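Local coordinates for carbohydrate kinase, FGGY (Novosphingobium aromaticivorans, PDB 3H6E), which probably phosphorylates a carbohydrate substrate, as kinases of the FGGY family do, at residues C414-A419 / V444-L449. Numbering follows the deposited sequence.
Sequences CAVYTA and VRIEPL
Val416 O is approached by two groups of segment 444-449. Ile446 N donates to Val416 O at 2.9 Å, 23° out of the carbonyl plane, and Arg445 CA lies close enough for a CA-H...O contact. Further along, Val444 and Thr418 form an antiparallel hydrogen-bonded pair: Val444 N reaches Thr418 O at 3.2 Å, nearly straight, while the return bond from Thr418 N to Val444 O is weak. Between that pair and the Val416-Ile446 bond, Tyr417 and Arg445 make a non-hydrogen-bonded pair, with CA atoms 4.7 Å apart and side chains on one face of the sheet. Tyr417 CD1 and CE1 lie against Arg445 CA and CB (CE1 to CB 4.0 Å), Val444 O sits at the ring edge, and the ring plane is turned 50° from the guanidinium. With CG anti to the backbone N (chi1 -170°) and the chain straight as far as NE, Arg445 runs back along strand 415-419. Arg445 NH2 meets Cys414 O at 2.9 Å, a bent bond from well above the carbonyl plane, while Ala415 CB covers one guanidinium face. With an alanine at Tyr417 the ring beside Arg445 CA and CB is gone, and the arginine stem is likely to turn more freely. On the other face, Ile446 CG1 packs on Val416 CG1 at 4.1 Å, and the Ile446 and Thr418 side chains cross at about a right angle, with Ile446 CD1 3.3 Å from Thr418 OG1; Ile446 also touches Val404 and Arg405 of helix 401-410. The backbone of 415-419 bonds on its other side to strand 390-394, so 443-445 adds an antiparallel outermost strand to the C-terminal domain's sheet. Backbone bonds set the register; beyond them Arg445 NH2 adds a side-chain bond to Cys414 O.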
loop_
_atom_site.group_PDB
_atom_site.type_symbol
_atom_site.label_atom_id
_atom_site.label_comp_id
_atom_site.label_asym_id
_atom_site.label_seq_id
_atom_site.Cartn_x
_atom_site.Cartn_y
_atom_site.Cartn_z
ATOM N N CYS A 414 -17.345 -14.147 -10.305
ATOM C CA CYS A 414 -16.461 -12.998 -10.196
ATOM C C CYS A 414 -15.408 -13.066 -11.296
ATOM O O CYS A 414 -15.032 -14.151 -11.738
ATOM C CB CYS A 414 -15.798 -12.975 -8.818
ATOM S SG CYS A 414 -14.617 -11.639 -8.557
ATOM N N ALA A 415 -14.945 -11.907 -11.747
ATOM C CA ALA A 415 -13.904 -11.851 -12.763
ATOM C C ALA A 415 -12.545 -11.540 -12.139
ATOM O O ALA A 415 -12.225 -10.383 -11.874
ATOM C CB ALA A 415 -14.255 -10.821 -13.831
ATOM N N VAL A 416 -11.754 -12.580 -11.899
ATOM C CA VAL A 416 -10.393 -12.416 -11.393
ATOM C C VAL A 416 -9.440 -12.078 -12.537
ATOM O O VAL A 416 -9.486 -12.695 -13.599
ATOM C CB VAL A 416 -9.909 -13.693 -10.683
ATOM C CG1 VAL A 416 -8.469 -13.535 -10.214
ATOM C CG2 VAL A 416 -10.829 -14.027 -9.516
ATOM N N TYR A 417 -8.574 -11.096 -12.322
ATOM C CA TYR A 417 -7.680 -10.628 -13.375
ATOM C C TYR A 417 -6.201 -10.689 -12.991
ATOM O O TYR A 417 -5.849 -10.729 -11.811
ATOM C CB TYR A 417 -8.027 -9.189 -13.764
ATOM C CG TYR A 417 -9.353 -9.026 -14.467
ATOM C CD1 TYR A 417 -9.539 -9.509 -15.760
ATOM C CD2 TYR A 417 -10.415 -8.369 -13.851
ATOM C CE1 TYR A 417 -10.747 -9.356 -16.415
ATOM C CE2 TYR A 417 -11.628 -8.209 -14.498
ATOM C CZ TYR A 417 -11.789 -8.706 -15.782
ATOM O OH TYR A 417 -12.990 -8.554 -16.440
ATOM N N THR A 418 -5.346 -10.696 -14.008
ATOM C CA THR A 418 -3.914 -10.472 -13.840
ATOM C C THR A 418 -3.451 -9.608 -15.004
ATOM O O THR A 418 -4.034 -9.661 -16.083
ATOM C CB THR A 418 -3.104 -11.784 -13.820
ATOM O OG1 THR A 418 -3.433 -12.570 -14.973
ATOM C CG2 THR A 418 -3.403 -12.584 -12.559
ATOM N N ALA A 419 -2.416 -8.805 -14.778
ATOM C CA ALA A 419 -1.940 -7.866 -15.787
ATOM C C ALA A 419 -1.166 -8.558 -16.911
ATOM O O ALA A 419 -0.582 -9.621 -16.714
ATOM C CB ALA A 419 -1.098 -6.776 -15.150
ATOM N N VAL A 444 -6.195 -9.947 -18.408
ATOM C CA VAL A 444 -6.618 -11.242 -18.907
ATOM C C VAL A 444 -7.389 -11.926 -17.793
ATOM O O VAL A 444 -6.891 -12.035 -16.675
ATOM C CB VAL A 444 -5.403 -12.128 -19.272
ATOM C CG1 VAL A 444 -5.862 -13.411 -19.958
ATOM C CG2 VAL A 444 -4.414 -11.360 -20.147
ATOM N N ARG A 445 -8.606 -12.381 -18.079
ATOM C CA ARG A 445 -9.369 -13.064 -17.046
ATOM C C ARG A 445 -8.783 -14.436 -16.750
ATOM O O ARG A 445 -8.269 -15.114 -17.642
ATOM C CB ARG A 445 -10.849 -13.184 -17.404
ATOM C CG ARG A 445 -11.680 -13.685 -16.232
ATOM C CD ARG A 445 -13.154 -13.741 -16.549
ATOM N NE ARG A 445 -13.920 -14.250 -15.414
ATOM C CZ ARG A 445 -15.223 -14.494 -15.443
ATOM N NH1 ARG A 445 -15.918 -14.281 -16.553
ATOM N NH2 ARG A 445 -15.834 -14.953 -14.361
ATOM N N ILE A 446 -8.859 -14.836 -15.488
ATOM C CA ILE A 446 -8.300 -16.105 -15.060
ATOM C C ILE A 446 -9.348 -17.208 -15.103
ATOM O O ILE A 446 -10.459 -17.045 -14.602
ATOM C CB ILE A 446 -7.715 -16.009 -13.635
ATOM C CG1 ILE A 446 -6.616 -14.949 -13.587
ATOM C CG2 ILE A 446 -7.179 -17.360 -13.186
ATOM C CD1 ILE A 446 -5.528 -15.159 -14.625
ATOM N N GLU A 447 -8.982 -18.328 -15.715
ATOM C CA GLU A 447 -9.846 -19.495 -15.764
ATOM C C GLU A 447 -9.759 -20.234 -14.438
ATOM O O GLU A 447 -8.674 -20.358 -13.867
ATOM C CB GLU A 447 -9.397 -20.433 -16.884
ATOM C CG GLU A 447 -9.203 -19.765 -18.237
ATOM C CD GLU A 447 -10.452 -19.806 -19.097
ATOM O OE1 GLU A 447 -11.530 -19.398 -18.608
ATOM O OE2 GLU A 447 -10.350 -20.248 -20.265
ATOM N N PRO A 448 -10.899 -20.728 -13.938
ATOM C CA PRO A 448 -10.865 -21.596 -12.758
ATOM C C PRO A 448 -9.978 -22.814 -13.005
ATOM O O PRO A 448 -9.663 -23.119 -14.155
ATOM C CB PRO A 448 -12.324 -22.035 -12.610
ATOM C CG PRO A 448 -13.108 -20.949 -13.247
ATOM C CD PRO A 448 -12.272 -20.463 -14.393
ATOM N N LEU A 449 -9.579 -23.497 -11.936
ATOM C CA LEU A 449 -8.762 -24.699 -12.056
ATOM C C LEU A 449 -9.519 -25.789 -12.805
ATOM O O LEU A 449 -10.681 -26.066 -12.503
ATOM C CB LEU A 449 -8.356 -25.212 -10.674
ATOM C CG LEU A 449 -7.374 -24.368 -9.860
ATOM C CD1 LEU A 449 -7.354 -24.836 -8.417
ATOM C CD2 LEU A 449 -5.975 -24.415 -10.468
#